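Local coordinates for uncharacterized protein (Cricetid herpesvirus 2, PDB 4ZKQ) that binds chemokines as a viral decoy receptor and so probably keeps them from signalling through host receptors, at residues 81-86 / 321-326; 92-97 / 119-124; 102-107 / 132-137; 219-222 / 228-231; 298-303 / 352-357. All coordinates share one frame; numbering follows the deposited sequence.

In the fold
The five contacts mark out a chain in which strands and loops predominate, with almost no helix. Contacts 2 and 3, their centres about 3 Å apart, share one place on the sheet that holds strands 85-94, 132-143 and 117-125. Contact 4 lies about 41 Å from contact 2 between centres, on the other side of the chain's centre, and about 18 Å from contact 5, with a weak, long ion pair between Arg220 and Asp298 joining the two. Contact 1 ties these halves together: 81-86 leads into strand 85-94, whereas 321-326 enters strand 324-330, part of the sheet used by contact 4. No chemokine is bound, so none of the contacts can be placed against a ligand.

Contact 1 (81-86 / 321-326)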
# COMPACT_ATOMS: atom_id res chain seq x y z
N CYS A 81 2.41 -4.77 -5.58
CA CYS A 81 1.66 -5.73 -6.37
C CYS A 81 0.23 -5.24 -6.59
O CYS A 81 -0.66 -5.54 -5.79
CB CYS A 81 1.63 -7.10 -5.68
SG CYS A 81 0.77 -8.35 -6.67
N PRO A 82 -0.01 -4.50 -7.68
CA PRO A 82 -1.31 -3.87 -7.91
C PRO A 82 -2.51 -4.82 -7.86
O PRO A 82 -3.56 -4.42 -7.36
CB PRO A 82 -1.16 -3.27 -9.31
CG PRO A 82 0.30 -2.96 -9.42
CD PRO A 82 1.00 -4.07 -8.67
N ALA A 83 -2.35 -6.05 -8.33
CA ALA A 83 -3.48 -6.98 -8.45
C ALA A 83 -3.63 -7.90 -7.24
O ALA A 83 -4.67 -8.54 -7.08
CB ALA A 83 -3.34 -7.81 -9.72
N CYS A 84 -2.61 -7.96 -6.39
CA CYS A 84 -2.63 -8.83 -5.20
C CYS A 84 -3.75 -8.42 -4.24
O CYS A 84 -3.93 -7.24 -3.96
CB CYS A 84 -1.30 -8.79 -4.47
SG CYS A 84 0.07 -9.67 -5.29
N LEU A 85 -4.49 -9.40 -3.73
CA LEU A 85 -5.49 -9.13 -2.70
C LEU A 85 -4.85 -9.01 -1.33
O LEU A 85 -3.87 -9.69 -1.03
CB LEU A 85 -6.54 -10.24 -2.67
CG LEU A 85 -7.54 -10.25 -3.83
CD1 LEU A 85 -8.43 -11.47 -3.70
CD2 LEU A 85 -8.36 -8.98 -3.84
N GLY A 86 -5.42 -8.14 -0.51
CA GLY A 86 -4.97 -7.97 0.86
C GLY A 86 -6.14 -7.61 1.75
O GLY A 86 -7.23 -7.33 1.25
N SER A 321 -4.92 -15.30 -12.01
CA SER A 321 -4.61 -14.51 -10.83
C SER A 321 -4.07 -15.35 -9.68
O SER A 321 -4.54 -15.24 -8.54
CB SER A 321 -5.84 -13.73 -10.36
OG SER A 321 -5.60 -13.06 -9.13
N ALA A 322 -3.09 -16.20 -9.96
CA ALA A 322 -2.42 -16.95 -8.91
C ALA A 322 -1.07 -16.31 -8.60
O ALA A 322 -0.09 -16.53 -9.32
CB ALA A 322 -2.25 -18.41 -9.30
N TYR A 323 -1.03 -15.52 -7.54
CA TYR A 323 0.18 -14.78 -7.17
C TYR A 323 0.90 -15.45 -6.00
O TYR A 323 0.27 -15.86 -5.03
CB TYR A 323 -0.18 -13.33 -6.80
CG TYR A 323 -0.66 -12.52 -7.98
CD1 TYR A 323 0.23 -11.87 -8.82
CD2 TYR A 323 -2.02 -12.41 -8.26
CE1 TYR A 323 -0.21 -11.13 -9.90
CE2 TYR A 323 -2.47 -11.68 -9.34
CZ TYR A 323 -1.56 -11.04 -10.15
OH TYR A 323 -2.00 -10.31 -11.23
N GLU A 324 2.22 -15.55 -6.13
CA GLU A 324 3.07 -15.98 -5.02
C GLU A 324 3.73 -14.72 -4.46
O GLU A 324 4.21 -13.90 -5.23
CB GLU A 324 4.14 -16.97 -5.49
CG GLU A 324 3.62 -18.16 -6.29
CD GLU A 324 3.10 -19.30 -5.42
OE1 GLU A 324 3.32 -19.27 -4.19
OE2 GLU A 324 2.48 -20.22 -5.98
N SER A 325 3.75 -14.57 -3.14
CA SER A 325 4.36 -13.40 -2.53
C SER A 325 4.98 -13.72 -1.17
O SER A 325 4.42 -14.48 -0.38
CB SER A 325 3.31 -12.29 -2.36
OG SER A 325 3.91 -11.10 -1.87
N CYS A 326 6.14 -13.13 -0.92
CA CYS A 326 6.84 -13.24 0.35
C CYS A 326 7.41 -11.88 0.70
O CYS A 326 7.59 -11.03 -0.19
CB CYS A 326 7.95 -14.29 0.28
SG CYS A 326 7.39 -15.89 -0.35
O HOH W 1 -5.42 -11.28 -7.00
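Tyr323 lies against the disulfide-closed turn Cys81-Cys84, and its side chain can be followed outward along that turn. With CG anti to the carbonyl carbon (chi1 -67°), the tyrosine leaves 321-326 in the direction of 81-86. Its CB meets Cys84 SG at 4.0 Å, and CG keeps a similar separation from the same sulfur. At the ring, CD1 comes near both sulfurs. Cys84 SG stands 4.5 Å from the centroid of the Tyr323 ring and 31° off its normal. Cys81 SG is 4.6 Å from that centroid and 27° off the normal, so both sulfurs approach obliquely. Farther out, CZ of Tyr323 packs on Ala83 CB at 3.7 Å. The tip of the residue, OH, passes Ala83 CB at 3.2 Å, a close contact. The two sulfurs and this methyl all lie on the same side of the ring plane.

The turn presents these atoms together because it is a type I beta turn closed by the Cys81 SG-Cys84 SG bond. A water adds a polar link: it donates to Ala83 O at 2.8 Å and also hydrogen-bonds Ser321 OG, although Ser321 is poorly ordered. Trp313, on strand 308-315, meets the Tyr323 ring and touches Cys81, extending the aromatic surroundings of the disulfide.

Strands 85-94 and 324-330, on which the two segments lie, belong to different sheets. With both sulfurs on one side of the ring and close to its centroid, this is a cysteine sulfur-aromatic contact in which a Cys-X-X-Cys turn of one sheet region rests on a tyrosine of another.

Contact 2 (92-97 / 119-124); sequences GKWECP and PQFVTV
Trp94 and Phe121 face each other over a CA-to-CA distance of 9.0 Å, too wide for paired strands, and only their side chains bridge it. Trp94 points its side chain toward 119-124, with CG anti to the backbone N (chi1 -178°). Phe121 starts off to one side, but a chi1 of -82° swings its ring back toward the indole. One ring atom does the touching: Phe121 CE2 reaches Trp94 CG at 3.8 Å and Trp94 CB at the same separation. CE2 sits over one indole face, displaced toward the rim, while Trp94 CG lies in the plane of the phenyl ring at its edge. The planes stand at 89°, which makes this a T-shaped (edge-to-face) pair, with 5.4 Å between the centroids of the phenyl and the five-membered ring. In the sheet, strand 132-143 runs between strands 85-94 and 117-125, so the aromatic pair spans an intervening strand. Arg134 of that strand bonds through its backbone to Trp94 and touches Phe121 with its side chain. Glu104 touches both aromatic residues from a neighbouring loop. Within 92-97, Lys93 NZ forms a salt bridge to Glu95 OE1 at 2.7 Å, meeting that oxygen nearly end-on to its C-O bond.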
# COMPACT_ATOMS: atom_id res chain seq x y z
N GLY A 92 -9.52 4.87 13.11
CA GLY A 92 -9.51 6.32 13.23
C GLY A 92 -9.76 6.78 14.64
O GLY A 92 -10.46 6.11 15.41
N LYS A 93 -9.18 7.92 14.99
CA LYS A 93 -9.40 8.52 16.29
C LYS A 93 -10.50 9.56 16.20
O LYS A 93 -10.44 10.47 15.37
CB LYS A 93 -8.12 9.14 16.83
CG LYS A 93 -8.34 9.91 18.12
CD LYS A 93 -7.14 9.86 19.02
CE LYS A 93 -7.38 10.66 20.29
NZ LYS A 93 -7.60 12.10 19.98
N TRP A 94 -11.51 9.42 17.06
CA TRP A 94 -12.67 10.29 17.07
C TRP A 94 -12.65 11.17 18.32
O TRP A 94 -12.64 10.67 19.43
CB TRP A 94 -13.96 9.46 17.04
CG TRP A 94 -15.21 10.28 17.00
CD1 TRP A 94 -16.00 10.64 18.06
CD2 TRP A 94 -15.83 10.83 15.83
NE1 TRP A 94 -17.07 11.39 17.62
CE2 TRP A 94 -16.99 11.52 16.26
CE3 TRP A 94 -15.53 10.82 14.47
CZ2 TRP A 94 -17.83 12.18 15.37
CZ3 TRP A 94 -16.37 11.47 13.59
CH2 TRP A 94 -17.51 12.15 14.04
N GLU A 95 -12.63 12.48 18.11
CA GLU A 95 -12.67 13.42 19.24
C GLU A 95 -13.13 14.77 18.73
O GLU A 95 -12.36 15.50 18.10
CB GLU A 95 -11.31 13.52 19.93
CG GLU A 95 -11.32 14.37 21.19
CD GLU A 95 -10.10 14.16 22.07
OE1 GLU A 95 -9.25 13.32 21.72
OE2 GLU A 95 -9.99 14.85 23.10
N CYS A 96 -14.40 15.07 18.97
CA CYS A 96 -14.99 16.32 18.52
C CYS A 96 -14.65 17.45 19.47
O CYS A 96 -14.76 17.29 20.68
CB CYS A 96 -16.51 16.18 18.42
SG CYS A 96 -17.09 15.22 17.01
N PRO A 97 -14.22 18.61 18.93
CA PRO A 97 -14.13 19.81 19.77
C PRO A 97 -15.43 20.08 20.54
O PRO A 97 -16.49 19.58 20.16
CB PRO A 97 -13.85 20.92 18.77
CG PRO A 97 -13.14 20.26 17.65
CD PRO A 97 -13.61 18.82 17.60
N PRO A 119 -19.01 3.12 11.10
CA PRO A 119 -18.01 2.15 11.55
C PRO A 119 -18.23 1.75 13.00
O PRO A 119 -18.94 2.44 13.73
CB PRO A 119 -16.68 2.91 11.39
CG PRO A 119 -17.05 4.35 11.47
CD PRO A 119 -18.43 4.45 10.86
N GLN A 120 -17.64 0.64 13.39
CA GLN A 120 -17.75 0.16 14.76
C GLN A 120 -16.87 1.02 15.66
O GLN A 120 -15.71 1.26 15.34
CB GLN A 120 -17.35 -1.30 14.84
CG GLN A 120 -17.54 -1.91 16.19
CD GLN A 120 -17.33 -3.41 16.17
OE1 GLN A 120 -17.33 -4.04 15.11
NE2 GLN A 120 -17.14 -3.99 17.34
N PHE A 121 -17.44 1.49 16.77
CA PHE A 121 -16.69 2.32 17.72
C PHE A 121 -16.30 1.53 18.96
O PHE A 121 -17.02 0.65 19.40
CB PHE A 121 -17.52 3.54 18.15
CG PHE A 121 -17.48 4.67 17.17
CD1 PHE A 121 -18.20 4.62 15.99
CD2 PHE A 121 -16.72 5.81 17.43
CE1 PHE A 121 -18.17 5.66 15.09
CE2 PHE A 121 -16.69 6.85 16.53
CZ PHE A 121 -17.41 6.78 15.36
N VAL A 122 -15.13 1.87 19.50
CA VAL A 122 -14.65 1.29 20.75
C VAL A 122 -13.97 2.36 21.58
O VAL A 122 -13.59 3.41 21.06
CB VAL A 122 -13.65 0.14 20.52
CG1 VAL A 122 -14.35 -1.07 19.91
CG2 VAL A 122 -12.49 0.59 19.63
N THR A 123 -13.83 2.09 22.87
CA THR A 123 -13.00 2.91 23.73
C THR A 123 -11.84 2.04 24.19
O THR A 123 -12.05 0.89 24.58
CB THR A 123 -13.78 3.45 24.95
OG1 THR A 123 -14.90 4.21 24.48
CG2 THR A 123 -12.88 4.33 25.81
N VAL A 124 -10.63 2.58 24.10
CA VAL A 124 -9.44 1.87 24.57
C VAL A 124 -8.64 2.78 25.50
O VAL A 124 -8.77 4.00 25.45
CB VAL A 124 -8.54 1.40 23.41
CG1 VAL A 124 -9.27 0.42 22.50
CG2 VAL A 124 -8.04 2.60 22.61

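Contact 3 (102-107 / 132-137); sequences VNESDL and MQRLFF
Glu104 and Arg134 form the ionic part of this contact. The carboxylate and guanidinium planes are 20° apart, so the two groups meet nearly coplanar and edge on in a bidentate salt bridge. Arg134 NH2 donates to Glu104 OE1 at 2.8 Å with an N-H...O angle of 168°, using the syn lone pair of that oxygen. The second bond, from Arg134 NE to Glu104 OE2, is modelled at a very short length that is itself doubtful, although the donor and acceptor are plainly paired. The glutamate chain is extended beyond CG while the arginine bends at chi2, and the two side chains approach nearly perpendicular to each other. Arg134 NH1, the remaining nitrogen, hydrogen-bonds Thr123 OG1 on strand 117-125.

The apolar part is a CH-pi contact. Leu107 CD2 stands 3.5 Å from the centroid of the Phe136 ring and 7° off its normal, almost directly over the ring centre. Phe136 thus turns the flat of its ring, not its edge, to the leucine methyl.

The backbone bonds shape a 3-10 segment, 104-106, that carries Glu104 and leads directly into Leu107. Asp106 N donates to Asn103 O at 2.9 Å, and Leu107 N to Glu104 O at 3.2 Å. Asp106 OD2 in turn accepts from Asn103 N. Asn103 is a known N-glycosylation site, with no glycan in this structure.

Ionic and apolar links thus fix the loop to strand 132-143 at two alternate residues. Since carboxylate and threonine together take up all three guanidinium nitrogens, the partly buried charge of Arg134 is probably well compensated and its rotation restricted.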
# COMPACT_ATOMS: atom_id res chain seq x y z
N VAL A 102 -21.39 16.96 16.46
CA VAL A 102 -21.47 15.86 15.51
C VAL A 102 -21.47 14.56 16.29
O VAL A 102 -20.65 14.36 17.19
CB VAL A 102 -20.31 15.89 14.49
CG1 VAL A 102 -20.36 14.69 13.57
CG2 VAL A 102 -20.37 17.17 13.67
N ASN A 103 -22.40 13.68 15.94
CA ASN A 103 -22.52 12.39 16.61
C ASN A 103 -21.67 11.34 15.90
O ASN A 103 -21.42 11.46 14.70
CB ASN A 103 -23.99 11.94 16.66
CG ASN A 103 -24.86 12.88 17.47
OD1 ASN A 103 -24.51 13.27 18.58
ND2 ASN A 103 -26.01 13.25 16.91
N GLU A 104 -21.24 10.33 16.64
CA GLU A 104 -20.50 9.21 16.07
C GLU A 104 -21.27 8.60 14.90
O GLU A 104 -20.68 8.13 13.93
CB GLU A 104 -20.22 8.15 17.14
CG GLU A 104 -19.32 8.64 18.26
CD GLU A 104 -19.07 7.59 19.33
OE1 GLU A 104 -19.79 6.56 19.38
OE2 GLU A 104 -18.13 7.79 20.12
N SER A 105 -22.60 8.62 15.00
CA SER A 105 -23.46 8.02 13.99
C SER A 105 -23.51 8.82 12.69
O SER A 105 -24.02 8.35 11.69
CB SER A 105 -24.87 7.86 14.54
OG SER A 105 -24.88 7.00 15.66
N ASP A 106 -22.98 10.04 12.72
CA ASP A 106 -22.92 10.86 11.52
C ASP A 106 -21.74 10.48 10.62
O ASP A 106 -21.68 10.91 9.46
CB ASP A 106 -22.80 12.34 11.90
CG ASP A 106 -24.08 12.89 12.50
OD1 ASP A 106 -25.17 12.54 11.99
OD2 ASP A 106 -24.00 13.66 13.48
N LEU A 107 -20.81 9.70 11.15
CA LEU A 107 -19.66 9.24 10.38
C LEU A 107 -19.98 7.94 9.66
O LEU A 107 -20.44 6.98 10.27
CB LEU A 107 -18.45 9.02 11.29
CG LEU A 107 -17.22 8.33 10.69
CD1 LEU A 107 -16.54 9.22 9.66
CD2 LEU A 107 -16.25 7.92 11.80
N MET A 132 -7.92 7.78 27.99
CA MET A 132 -8.93 7.06 27.23
C MET A 132 -8.97 7.60 25.80
O MET A 132 -8.68 8.77 25.57
CB MET A 132 -10.31 7.20 27.88
CG MET A 132 -10.42 6.56 29.26
SD MET A 132 -10.12 4.79 29.23
CE MET A 132 -8.63 4.71 30.22
N GLN A 133 -9.32 6.74 24.85
CA GLN A 133 -9.44 7.14 23.46
C GLN A 133 -10.64 6.49 22.79
O GLN A 133 -10.91 5.31 22.99
CB GLN A 133 -8.18 6.77 22.68
CG GLN A 133 -6.92 7.43 23.21
CD GLN A 133 -5.71 7.14 22.34
OE1 GLN A 133 -5.57 6.04 21.80
NE2 GLN A 133 -4.84 8.13 22.18
N ARG A 134 -11.36 7.29 22.02
CA ARG A 134 -12.47 6.81 21.22
C ARG A 134 -11.99 6.53 19.80
O ARG A 134 -11.52 7.45 19.11
CB ARG A 134 -13.60 7.84 21.23
CG ARG A 134 -14.93 7.33 20.74
CD ARG A 134 -15.56 6.35 21.73
NE ARG A 134 -16.91 6.00 21.33
CZ ARG A 134 -17.54 4.88 21.66
NH1 ARG A 134 -16.94 3.96 22.41
NH2 ARG A 134 -18.78 4.67 21.24
N LEU A 135 -12.09 5.28 19.37
CA LEU A 135 -11.65 4.88 18.04
C LEU A 135 -12.80 4.29 17.23
O LEU A 135 -13.72 3.70 17.79
CB LEU A 135 -10.54 3.84 18.13
CG LEU A 135 -9.29 4.20 18.92
CD1 LEU A 135 -8.34 3.02 18.96
CD2 LEU A 135 -8.60 5.41 18.34
N PHE A 136 -12.73 4.44 15.91
CA PHE A 136 -13.63 3.73 15.02
C PHE A 136 -12.82 2.85 14.07
O PHE A 136 -11.66 3.16 13.77
CB PHE A 136 -14.54 4.69 14.23
CG PHE A 136 -13.80 5.65 13.33
CD1 PHE A 136 -13.49 5.30 12.02
CD2 PHE A 136 -13.46 6.92 13.77
CE1 PHE A 136 -12.83 6.19 11.18
CE2 PHE A 136 -12.80 7.81 12.94
CZ PHE A 136 -12.49 7.45 11.65
N PHE A 137 -13.40 1.75 13.61
CA PHE A 137 -12.69 0.89 12.67
C PHE A 137 -13.59 0.15 11.69
O PHE A 137 -14.80 0.02 11.89
CB PHE A 137 -11.82 -0.12 13.43
CG PHE A 137 -12.61 -1.15 14.20
CD1 PHE A 137 -13.00 -0.91 15.50
CD2 PHE A 137 -12.94 -2.37 13.62
CE1 PHE A 137 -13.72 -1.87 16.21
CE2 PHE A 137 -13.66 -3.33 14.33
CZ PHE A 137 -14.04 -3.07 15.63

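Contact 4 (219-222 / 228-231); sequences HRLY and MTGG
His219 adopts chi1 57°, with CG between its backbone N and carbonyl carbon, which folds the imidazole back over Gly231 on the neighbouring strand. Gly231 CA lies over one face of that ring, 4.0 Å from its centroid, and forms a CH-pi contact. The backbones of the same two residues make a hydrogen-bonded antiparallel pair: His219 N donates to Gly231 O at 2.9 Å, and Gly231 N returns a bond to His219 O. His219 NE2 hydrogen-bonds Val233 O, just beyond the hairpin strand. The regular ladder of this beta hairpin is interrupted near the turn by a classic beta bulge, in which Met228 and Thr229 both face Leu221. Met228 has phi -90° and psi -47°, the helical-type conformation usual for the first residue of such a bulge. Both its N, at 2.7 Å, and the Thr229 N, in a weak bond of 3.3 Å, point to Leu221 O. The return bond runs from Leu221 N to Thr229 O at 2.8 Å. On the face shared by Leu221, Thr229 and His219, Leu221 CB touches Thr229 CG2 at 3.7 Å. Met228 is extended at chi2, which carries SD to Leu221 CG at 4.0 Å, beside the carbonyl of Tyr222.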
# COMPACT_ATOMS: atom_id res chain seq x y z
N HIS A 219 13.75 6.57 -5.79
CA HIS A 219 13.31 5.29 -6.35
C HIS A 219 14.04 5.01 -7.65
O HIS A 219 14.34 5.93 -8.42
CB HIS A 219 11.80 5.30 -6.57
CG HIS A 219 11.32 6.41 -7.45
ND1 HIS A 219 11.14 6.25 -8.81
CD2 HIS A 219 11.00 7.69 -7.17
CE1 HIS A 219 10.72 7.39 -9.33
NE2 HIS A 219 10.63 8.28 -8.36
N ARG A 220 14.34 3.74 -7.86
CA ARG A 220 14.90 3.26 -9.11
C ARG A 220 14.21 1.96 -9.48
O ARG A 220 13.87 1.15 -8.61
CB ARG A 220 16.41 3.06 -8.99
CG ARG A 220 17.18 4.36 -9.05
CD ARG A 220 18.66 4.18 -8.83
NE ARG A 220 18.97 3.89 -7.43
CZ ARG A 220 20.20 3.91 -6.92
NH1 ARG A 220 21.24 4.22 -7.69
NH2 ARG A 220 20.39 3.64 -5.64
N LEU A 221 13.99 1.78 -10.78
CA LEU A 221 13.36 0.57 -11.29
C LEU A 221 14.28 -0.05 -12.33
O LEU A 221 14.76 0.63 -13.24
CB LEU A 221 12.00 0.88 -11.90
CG LEU A 221 11.28 -0.31 -12.53
CD1 LEU A 221 11.03 -1.41 -11.51
CD2 LEU A 221 9.97 0.15 -13.16
N TYR A 222 14.52 -1.35 -12.17
CA TYR A 222 15.39 -2.10 -13.06
C TYR A 222 14.68 -3.29 -13.69
O TYR A 222 13.71 -3.80 -13.15
CB TYR A 222 16.60 -2.65 -12.30
CG TYR A 222 17.45 -1.65 -11.56
CD1 TYR A 222 17.05 -1.15 -10.33
CD2 TYR A 222 18.68 -1.25 -12.07
CE1 TYR A 222 17.84 -0.25 -9.64
CE2 TYR A 222 19.48 -0.36 -11.38
CZ TYR A 222 19.05 0.13 -10.17
OH TYR A 222 19.85 1.02 -9.49
N MET A 228 15.65 1.19 -15.71
CA MET A 228 14.52 1.61 -16.53
C MET A 228 14.10 3.05 -16.21
O MET A 228 13.90 3.86 -17.11
CB MET A 228 13.34 0.66 -16.32
CG MET A 228 13.69 -0.80 -16.56
SD MET A 228 12.39 -1.94 -16.05
CE MET A 228 11.09 -1.44 -17.16
N THR A 229 13.98 3.37 -14.92
CA THR A 229 13.60 4.71 -14.51
C THR A 229 13.99 4.97 -13.06
O THR A 229 14.35 4.05 -12.32
CB THR A 229 12.08 4.93 -14.67
OG1 THR A 229 11.75 6.28 -14.30
CG2 THR A 229 11.29 3.96 -13.79
N GLY A 230 13.94 6.24 -12.67
CA GLY A 230 14.32 6.64 -11.33
C GLY A 230 13.95 8.08 -11.04
O GLY A 230 13.49 8.79 -11.94
N GLY A 231 14.13 8.51 -9.80
CA GLY A 231 13.76 9.86 -9.41
C GLY A 231 13.83 10.09 -7.91
O GLY A 231 14.02 9.16 -7.14

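Contact 5 (298-303 / 352-357); sequences DLFQTA and LTYHPS
Tyr354 OH is held by two waters that link it to Phe300 and Gln301 across the contact. One water lies 3.1 Å from Tyr354 OH and accepts from Phe300 N at 3.0 Å. The other is 2.7 Å from the Tyr354 OH and donates to Gln301 OE1. Next to these waters the two aromatic rings form an offset face-to-face stack, which fixes the loop 298-303 on the outermost strand, 350-355, of an antiparallel sheet. The ring centroids of Phe300 and Tyr354 are 4.1 Å apart, and the planes are inclined at 25°, so the stack opens slightly to one end. Phe300 CD2 comes nearest, 3.5 Å from Tyr354 CZ, and is displaced toward the rim of the phenol. Tyr354 extends toward the loop because CG is anti to its backbone N (chi1 179°), whereas Phe300 places CG anti to its carbonyl carbon (chi1 -69°); the two side chains run antiparallel, each ring overlapping the other partway. The other face of the phenol is covered near its rim by Pro356 N. Phe300 also touches Val308 and Leu338. Within the loop, Leu299 O accepts twice from one residue, from Thr302 N at 3.0 Å and from Thr302 OG1 at 2.8 Å.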
# COMPACT_ATOMS: atom_id res chain seq x y z
N ASP A 298 23.78 -0.38 -3.13
CA ASP A 298 24.25 0.41 -2.00
C ASP A 298 23.11 0.70 -1.03
O ASP A 298 23.22 1.55 -0.16
CB ASP A 298 24.87 1.73 -2.48
CG ASP A 298 23.86 2.61 -3.20
OD1 ASP A 298 22.86 2.08 -3.72
OD2 ASP A 298 24.08 3.84 -3.25
N LEU A 299 22.00 -0.02 -1.20
CA LEU A 299 20.79 0.26 -0.44
C LEU A 299 21.02 0.17 1.06
O LEU A 299 20.52 0.99 1.82
CB LEU A 299 19.67 -0.70 -0.86
CG LEU A 299 18.36 -0.54 -0.09
CD1 LEU A 299 17.72 0.79 -0.43
CD2 LEU A 299 17.42 -1.70 -0.39
N PHE A 300 21.79 -0.83 1.50
CA PHE A 300 21.94 -1.06 2.93
C PHE A 300 22.82 -0.01 3.59
O PHE A 300 22.90 0.05 4.81
CB PHE A 300 22.50 -2.47 3.17
CG PHE A 300 21.52 -3.55 2.83
CD1 PHE A 300 20.62 -4.00 3.77
CD2 PHE A 300 21.49 -4.11 1.57
CE1 PHE A 300 19.71 -4.99 3.46
CE2 PHE A 300 20.59 -5.10 1.25
CZ PHE A 300 19.69 -5.54 2.20
N GLN A 301 23.46 0.84 2.78
CA GLN A 301 24.27 1.95 3.29
C GLN A 301 23.43 3.21 3.48
O GLN A 301 23.90 4.19 4.07
CB GLN A 301 25.44 2.23 2.35
CG GLN A 301 26.26 1.00 2.00
CD GLN A 301 26.69 0.21 3.22
OE1 GLN A 301 26.60 -1.02 3.24
NE2 GLN A 301 27.15 0.91 4.25
N THR A 302 22.20 3.18 2.97
CA THR A 302 21.26 4.30 3.09
C THR A 302 20.32 4.16 4.27
O THR A 302 19.57 5.08 4.60
CB THR A 302 20.38 4.41 1.83
OG1 THR A 302 19.26 3.50 1.94
CG2 THR A 302 21.19 4.09 0.59
N ALA A 303 20.34 2.99 4.89
CA ALA A 303 19.28 2.58 5.79
C ALA A 303 19.22 3.39 7.09
O ALA A 303 18.20 3.37 7.79
CB ALA A 303 19.44 1.12 6.10
N LEU A 352 16.05 -15.13 -0.48
CA LEU A 352 16.76 -13.87 -0.59
C LEU A 352 17.93 -13.90 0.38
O LEU A 352 17.76 -14.21 1.56
CB LEU A 352 15.81 -12.71 -0.29
CG LEU A 352 16.32 -11.29 -0.56
CD1 LEU A 352 16.47 -11.06 -2.04
CD2 LEU A 352 15.35 -10.28 0.04
N THR A 353 19.11 -13.58 -0.12
CA THR A 353 20.31 -13.56 0.71
C THR A 353 21.16 -12.36 0.34
O THR A 353 21.15 -11.91 -0.81
CB THR A 353 21.13 -14.85 0.55
OG1 THR A 353 21.51 -15.02 -0.82
CG2 THR A 353 20.33 -16.06 1.00
N TYR A 354 21.88 -11.85 1.33
CA TYR A 354 22.73 -10.68 1.14
C TYR A 354 24.14 -10.98 1.60
O TYR A 354 24.35 -11.60 2.64
CB TYR A 354 22.16 -9.49 1.91
CG TYR A 354 22.99 -8.24 1.80
CD1 TYR A 354 23.25 -7.67 0.57
CD2 TYR A 354 23.49 -7.61 2.93
CE1 TYR A 354 24.00 -6.53 0.46
CE2 TYR A 354 24.24 -6.46 2.83
CZ TYR A 354 24.49 -5.92 1.59
OH TYR A 354 25.23 -4.77 1.47
N HIS A 355 25.11 -10.54 0.80
CA HIS A 355 26.52 -10.76 1.08
C HIS A 355 27.17 -9.41 1.38
O HIS A 355 27.57 -8.69 0.46
CB HIS A 355 27.19 -11.45 -0.11
CG HIS A 355 26.42 -12.63 -0.62
ND1 HIS A 355 26.33 -13.82 0.09
CD2 HIS A 355 25.70 -12.81 -1.75
CE1 HIS A 355 25.59 -14.67 -0.60
NE2 HIS A 355 25.20 -14.09 -1.71
N PRO A 356 27.26 -9.05 2.68
CA PRO A 356 27.70 -7.70 3.06
C PRO A 356 29.07 -7.33 2.49
O PRO A 356 29.27 -6.18 2.10
CB PRO A 356 27.76 -7.76 4.59
CG PRO A 356 26.87 -8.90 4.97
CD PRO A 356 26.99 -9.89 3.86
N SER A 357 29.98 -8.30 2.43
CA SER A 357 31.34 -8.07 1.96
C SER A 357 31.37 -7.51 0.54
O SER A 357 32.12 -6.57 0.25
CB SER A 357 32.15 -9.37 2.03
OG SER A 357 31.39 -10.46 1.54
O HOH W 2 24.22 -2.14 0.27
O HOH W 3 26.24 -3.85 3.82